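Local atomic coordinates of phage-related conserved hypothetical protein, BB2244 (Bordetella bronchiseptica, PDB entry 2BDV), a protein that belongs to the SRAP family and probably shields abasic sites in single-stranded DNA through a covalent crosslink. Residues F70-I79 with E143-D153. Sequence-based numbering, arbitrary orientation.
Sequences FMINAKLETI and EAHGFAIVTND
Strand 73-75 forms one edge of a mixed four-stranded sheet, and its partner is the parallel strand 147-151, N73 lying beside I149, A74 beside V150 and K75 beside T151. Backbone bonds alternate across the pair: I149 N gives to I72 O (2.9 Å), A74 N to I149 O (2.8 Å) and T151 N to A74 O (3.1 Å). Where the edge strand turns into a helix at the N-cap residue K75, the next amide still serves the sheet, since L76 N reaches T151 O at 3.0 Å, nearly in line with the carbonyl bond (172° at the oxygen).

One face of the pair is apolar. The methyls of A74 and A148 meet at 4.1 Å (CB to CB), and I79, one turn into the helix, sets CD1 into the fork of V150, 3.9 Å from both CG1 and CG2. L191 of helix 184-191 touches this patch as well.

On the face carrying N73, K75 and T151, the methyl CG2 of T151 packs against the side chain of N73, while its hydroxyl OG1 donates to D153 OD1 at 2.8 Å. K75 leaves the backbone extended, then bends at chi3 (-72°) and chi4, which curls its ammonium back across the carboxylate; NZ meets D153 OD2 at 2.8 Å from above the carboxylate plane, 43° out of it. Farther back, F70 CE2 just brushes the CG of E143, whose carboxylate is paired with K63.

With one carboxylate oxygen taken by T151 and the other by K75, D153 has both ends of its carboxylate engaged. That double grip should restrict its rotation, the lysine probably favours its ionised form, and the salt bridge joins the strand-to-helix junction to the residues that follow strand 147-151.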
ATOM      1  N   PHE A  70       1.327  -1.822  15.364  1.00 42.05           N
ATOM      2  CA  PHE A  70       0.334  -1.495  14.360  1.00 41.58           C
ATOM      3  C   PHE A  70       1.103  -1.282  13.070  1.00 40.53           C
ATOM      4  O   PHE A  70       1.329  -0.149  12.643  1.00 41.32           O
ATOM      5  CB  PHE A  70      -0.417  -0.232  14.745  1.00 41.25           C
ATOM      6  CG  PHE A  70      -1.521   0.119  13.800  1.00 40.93           C
ATOM      7  CD1 PHE A  70      -1.446   1.271  13.019  1.00 40.96           C
ATOM      8  CD2 PHE A  70      -2.653  -0.686  13.710  1.00 40.70           C
ATOM      9  CE1 PHE A  70      -2.484   1.619  12.157  1.00 41.46           C
ATOM     10  CE2 PHE A  70      -3.701  -0.353  12.850  1.00 41.22           C
ATOM     11  CZ  PHE A  70      -3.620   0.805  12.072  1.00 41.73           C
HETATM   12  N   MSE A  71       1.510  -2.391  12.463  1.00 38.04           N
HETATM   13  CA  MSE A  71       2.286  -2.373  11.231  1.00 35.09           C
HETATM   14  C   MSE A  71       1.504  -1.915  10.010  1.00 31.21           C
HETATM   15  O   MSE A  71       0.498  -2.524   9.630  1.00 28.80           O
HETATM   16  CB  MSE A  71       2.872  -3.760  10.987  1.00 39.75           C
HETATM   17  CG  MSE A  71       3.907  -4.173  12.023  1.00 46.70           C
HETATM   18 SE   MSE A  71       4.128  -6.099  12.081  1.00 60.33          SE
HETATM   19  CE  MSE A  71       3.943  -6.364  13.993  1.00 54.79           C
ATOM     20  N   ILE A  72       1.996  -0.843   9.392  1.00 26.17           N
ATOM     21  CA  ILE A  72       1.370  -0.262   8.207  1.00 23.78           C
ATOM     22  C   ILE A  72       2.140  -0.550   6.925  1.00 20.86           C
ATOM     23  O   ILE A  72       1.581  -0.487   5.832  1.00 20.44           O
ATOM     24  CB  ILE A  72       1.232   1.262   8.341  1.00 22.97           C
ATOM     25  CG1 ILE A  72       2.622   1.893   8.489  1.00 24.27           C
ATOM     26  CG2 ILE A  72       0.360   1.594   9.536  1.00 24.16           C
ATOM     27  CD1 ILE A  72       2.613   3.409   8.498  1.00 26.43           C
ATOM     28  N   ASN A  73       3.427  -0.843   7.065  1.00 20.80           N
ATOM     29  CA  ASN A  73       4.283  -1.150   5.925  1.00 21.40           C
ATOM     30  C   ASN A  73       4.958  -2.495   6.174  1.00 21.55           C
ATOM     31  O   ASN A  73       5.237  -2.850   7.319  1.00 22.51           O
ATOM     32  CB  ASN A  73       5.372  -0.079   5.742  1.00 23.44           C
ATOM     33  CG  ASN A  73       4.806   1.308   5.497  1.00 24.39           C
ATOM     34  OD1 ASN A  73       3.798   1.471   4.801  1.00 25.14           O
ATOM     35  ND2 ASN A  73       5.467   2.321   6.047  1.00 24.30           N
ATOM     36  N   ALA A  74       5.221  -3.236   5.102  1.00 19.97           N
ATOM     37  CA  ALA A  74       5.876  -4.532   5.218  1.00 19.10           C
ATOM     38  C   ALA A  74       7.233  -4.468   4.515  1.00 18.87           C
ATOM     39  O   ALA A  74       7.302  -4.418   3.285  1.00 17.69           O
ATOM     40  CB  ALA A  74       5.005  -5.618   4.599  1.00 17.92           C
ATOM     41  N   LYS A  75       8.304  -4.459   5.305  1.00 18.43           N
ATOM     42  CA  LYS A  75       9.664  -4.376   4.778  1.00 22.80           C
ATOM     43  C   LYS A  75       9.973  -5.469   3.756  1.00 22.82           C
ATOM     44  O   LYS A  75       9.945  -6.661   4.058  1.00 21.74           O
ATOM     45  CB  LYS A  75      10.692  -4.431   5.924  1.00 23.48           C
ATOM     46  CG  LYS A  75      12.146  -4.260   5.482  1.00 24.87           C
ATOM     47  CD  LYS A  75      13.092  -4.313   6.669  1.00 25.10           C
ATOM     48  CE  LYS A  75      12.992  -3.071   7.530  1.00 28.25           C
ATOM     49  NZ  LYS A  75      13.664  -1.904   6.892  1.00 29.98           N
ATOM     50  N   LEU A  76      10.269  -5.028   2.541  1.00 24.20           N
ATOM     51  CA  LEU A  76      10.583  -5.906   1.434  1.00 25.46           C
ATOM     52  C   LEU A  76      11.575  -7.003   1.812  1.00 26.89           C
ATOM     53  O   LEU A  76      11.372  -8.172   1.494  1.00 28.47           O
ATOM     54  CB  LEU A  76      11.127  -5.065   0.276  1.00 25.11           C
ATOM     55  CG  LEU A  76      11.538  -5.771  -1.010  1.00 25.08           C
ATOM     56  CD1 LEU A  76      12.843  -6.507  -0.773  1.00 26.83           C
ATOM     57  CD2 LEU A  76      10.436  -6.730  -1.463  1.00 23.26           C
ATOM     58  N   GLU A  77      12.646  -6.633   2.500  1.00 27.62           N
ATOM     59  CA  GLU A  77      13.650  -7.616   2.869  1.00 29.58           C
ATOM     60  C   GLU A  77      13.169  -8.665   3.860  1.00 28.35           C
ATOM     61  O   GLU A  77      13.576  -9.822   3.777  1.00 27.99           O
ATOM     62  CB  GLU A  77      14.883  -6.923   3.426  1.00 33.05           C
ATOM     63  CG  GLU A  77      16.036  -7.871   3.587  1.00 38.79           C
ATOM     64  CD  GLU A  77      17.335  -7.149   3.759  1.00 42.61           C
ATOM     65  OE1 GLU A  77      17.472  -6.423   4.771  1.00 43.55           O
ATOM     66  OE2 GLU A  77      18.210  -7.300   2.876  1.00 44.42           O
ATOM     67  N   THR A  78      12.320  -8.272   4.805  1.00 26.75           N
ATOM     68  CA  THR A  78      11.810  -9.244   5.760  1.00 26.81           C
ATOM     69  C   THR A  78      10.964 -10.263   4.996  1.00 26.72           C
ATOM     70  O   THR A  78      10.943 -11.442   5.337  1.00 29.07           O
ATOM     71  CB  THR A  78      10.972  -8.572   6.864  1.00 26.32           C
ATOM     72  OG1 THR A  78      11.820  -7.735   7.657  1.00 26.25           O
ATOM     73  CG2 THR A  78      10.332  -9.621   7.766  1.00 24.81           C
ATOM     74  N   ILE A  79      10.289  -9.813   3.945  1.00 26.52           N
ATOM     75  CA  ILE A  79       9.476 -10.716   3.141  1.00 26.95           C
ATOM     76  C   ILE A  79      10.397 -11.636   2.332  1.00 29.17           C
ATOM     77  O   ILE A  79      10.106 -12.818   2.153  1.00 28.01           O
ATOM     78  CB  ILE A  79       8.546  -9.932   2.180  1.00 25.31           C
ATOM     79  CG1 ILE A  79       7.677  -8.962   2.984  1.00 23.82           C
ATOM     80  CG2 ILE A  79       7.671 -10.897   1.393  1.00 24.59           C
ATOM     81  CD1 ILE A  79       6.787  -8.080   2.136  1.00 19.54           C
ATOM     82  N   GLU A 143      -8.188  -4.713  13.266  1.00 28.77           N
ATOM     83  CA  GLU A 143      -6.735  -4.618  13.141  1.00 29.06           C
ATOM     84  C   GLU A 143      -6.090  -5.990  13.108  1.00 26.62           C
ATOM     85  O   GLU A 143      -5.021  -6.162  12.525  1.00 25.65           O
ATOM     86  CB  GLU A 143      -6.129  -3.818  14.295  1.00 31.65           C
ATOM     87  CG  GLU A 143      -6.838  -2.525  14.577  1.00 38.39           C
ATOM     88  CD  GLU A 143      -8.101  -2.755  15.372  1.00 43.05           C
ATOM     89  OE1 GLU A 143      -8.964  -1.852  15.393  1.00 45.08           O
ATOM     90  OE2 GLU A 143      -8.219  -3.843  15.983  1.00 43.67           O
ATOM     91  N   ALA A 144      -6.732  -6.959  13.752  1.00 24.90           N
ATOM     92  CA  ALA A 144      -6.221  -8.320  13.781  1.00 25.61           C
ATOM     93  C   ALA A 144      -6.212  -8.890  12.368  1.00 25.31           C
ATOM     94  O   ALA A 144      -5.516  -9.868  12.086  1.00 27.52           O
ATOM     95  CB  ALA A 144      -7.074  -9.193  14.691  1.00 25.50           C
ATOM     96  N   HIS A 145      -6.986  -8.278  11.477  1.00 22.72           N
ATOM     97  CA  HIS A 145      -7.022  -8.734  10.093  1.00 22.71           C
ATOM     98  C   HIS A 145      -6.709  -7.598   9.124  1.00 20.79           C
ATOM     99  O   HIS A 145      -7.159  -7.605   7.983  1.00 18.88           O
ATOM    100  CB  HIS A 145      -8.382  -9.367   9.775  1.00 22.23           C
ATOM    101  CG  HIS A 145      -8.702 -10.548  10.636  1.00 23.93           C
ATOM    102  ND1 HIS A 145      -9.252 -10.423  11.893  1.00 25.69           N
ATOM    103  CD2 HIS A 145      -8.463 -11.871  10.463  1.00 25.19           C
ATOM    104  CE1 HIS A 145      -9.333 -11.615  12.459  1.00 24.92           C
ATOM    105  NE2 HIS A 145      -8.858 -12.511  11.612  1.00 24.37           N
ATOM    106  N   GLY A 146      -5.917  -6.632   9.587  1.00 20.73           N
ATOM    107  CA  GLY A 146      -5.545  -5.501   8.747  1.00 19.70           C
ATOM    108  C   GLY A 146      -4.397  -5.830   7.805  1.00 19.35           C
ATOM    109  O   GLY A 146      -3.794  -6.897   7.910  1.00 18.66           O
ATOM    110  N   PHE A 147      -4.082  -4.926   6.879  1.00 17.83           N
ATOM    111  CA  PHE A 147      -2.991  -5.182   5.941  1.00 14.65           C
ATOM    112  C   PHE A 147      -1.881  -4.143   6.029  1.00 14.36           C
ATOM    113  O   PHE A 147      -2.031  -3.122   6.693  1.00 11.71           O
ATOM    114  CB  PHE A 147      -3.514  -5.242   4.496  1.00 17.17           C
ATOM    115  CG  PHE A 147      -4.001  -3.919   3.955  1.00 19.07           C
ATOM    116  CD1 PHE A 147      -5.356  -3.611   3.952  1.00 18.83           C
ATOM    117  CD2 PHE A 147      -3.104  -2.990   3.424  1.00 21.22           C
ATOM    118  CE1 PHE A 147      -5.821  -2.403   3.426  1.00 19.88           C
ATOM    119  CE2 PHE A 147      -3.557  -1.771   2.892  1.00 20.18           C
ATOM    120  CZ  PHE A 147      -4.920  -1.477   2.893  1.00 19.09           C
ATOM    121  N   ALA A 148      -0.758  -4.423   5.375  1.00 12.34           N
ATOM    122  CA  ALA A 148       0.356  -3.485   5.335  1.00 14.87           C
ATOM    123  C   ALA A 148       0.774  -3.323   3.861  1.00 15.38           C
ATOM    124  O   ALA A 148       0.660  -4.266   3.073  1.00 16.71           O
ATOM    125  CB  ALA A 148       1.522  -4.012   6.166  1.00 14.08           C
ATOM    126  N   ILE A 149       1.229  -2.131   3.478  1.00 13.74           N
ATOM    127  CA  ILE A 149       1.681  -1.903   2.106  1.00 14.22           C
ATOM    128  C   ILE A 149       3.136  -2.366   2.026  1.00 13.67           C
ATOM    129  O   ILE A 149       3.933  -2.017   2.888  1.00 13.87           O
ATOM    130  CB  ILE A 149       1.642  -0.393   1.709  1.00 14.69           C
ATOM    131  CG1 ILE A 149       0.228   0.164   1.864  1.00 15.74           C
ATOM    132  CG2 ILE A 149       2.077  -0.212   0.257  1.00 11.99           C
ATOM    133  CD1 ILE A 149      -0.817  -0.715   1.224  1.00 21.22           C
ATOM    134  N   VAL A 150       3.482  -3.167   1.018  1.00 14.77           N
ATOM    135  CA  VAL A 150       4.873  -3.621   0.877  1.00 14.59           C
ATOM    136  C   VAL A 150       5.706  -2.407   0.475  1.00 15.93           C
ATOM    137  O   VAL A 150       5.407  -1.754  -0.522  1.00 17.10           O
ATOM    138  CB  VAL A 150       5.038  -4.686  -0.213  1.00 14.23           C
ATOM    139  CG1 VAL A 150       6.515  -5.063  -0.343  1.00 11.77           C
ATOM    140  CG2 VAL A 150       4.202  -5.908   0.118  1.00 12.21           C
ATOM    141  N   THR A 151       6.740  -2.116   1.262  1.00 14.86           N
ATOM    142  CA  THR A 151       7.625  -0.979   1.036  1.00 16.76           C
ATOM    143  C   THR A 151       9.087  -1.388   0.780  1.00 17.89           C
ATOM    144  O   THR A 151       9.550  -2.431   1.245  1.00 14.29           O
ATOM    145  CB  THR A 151       7.604  -0.032   2.249  1.00 13.21           C
ATOM    146  OG1 THR A 151       7.854  -0.790   3.440  1.00 14.74           O
ATOM    147  CG2 THR A 151       6.242   0.655   2.373  1.00 13.56           C
ATOM    148  N   ASN A 152       9.809  -0.535   0.060  1.00 18.63           N
ATOM    149  CA  ASN A 152      11.206  -0.777  -0.264  1.00 21.13           C
ATOM    150  C   ASN A 152      12.066   0.111   0.612  1.00 23.33           C
ATOM    151  O   ASN A 152      12.605   1.125   0.157  1.00 23.69           O
ATOM    152  CB  ASN A 152      11.458  -0.449  -1.731  1.00 22.38           C
ATOM    153  CG  ASN A 152      12.801  -0.944  -2.219  1.00 23.12           C
ATOM    154  OD1 ASN A 152      13.132  -0.793  -3.394  1.00 20.88           O
ATOM    155  ND2 ASN A 152      13.584  -1.539  -1.320  1.00 23.96           N
ATOM    156  N   ASP A 153      12.192  -0.279   1.874  1.00 23.96           N
ATOM    157  CA  ASP A 153      12.955   0.481   2.856  1.00 26.63           C
ATOM    158  C   ASP A 153      14.372   0.845   2.418  1.00 26.36           C
ATOM    159  O   ASP A 153      14.837   1.959   2.669  1.00 26.69           O
ATOM    160  CB  ASP A 153      12.985  -0.297   4.176  1.00 27.58           C
ATOM    161  CG  ASP A 153      11.600  -0.448   4.794  1.00 29.93           C
ATOM    162  OD1 ASP A 153      10.625  -0.657   4.035  1.00 27.24           O
ATOM    163  OD2 ASP A 153      11.485  -0.367   6.039  1.00 29.76           O
TER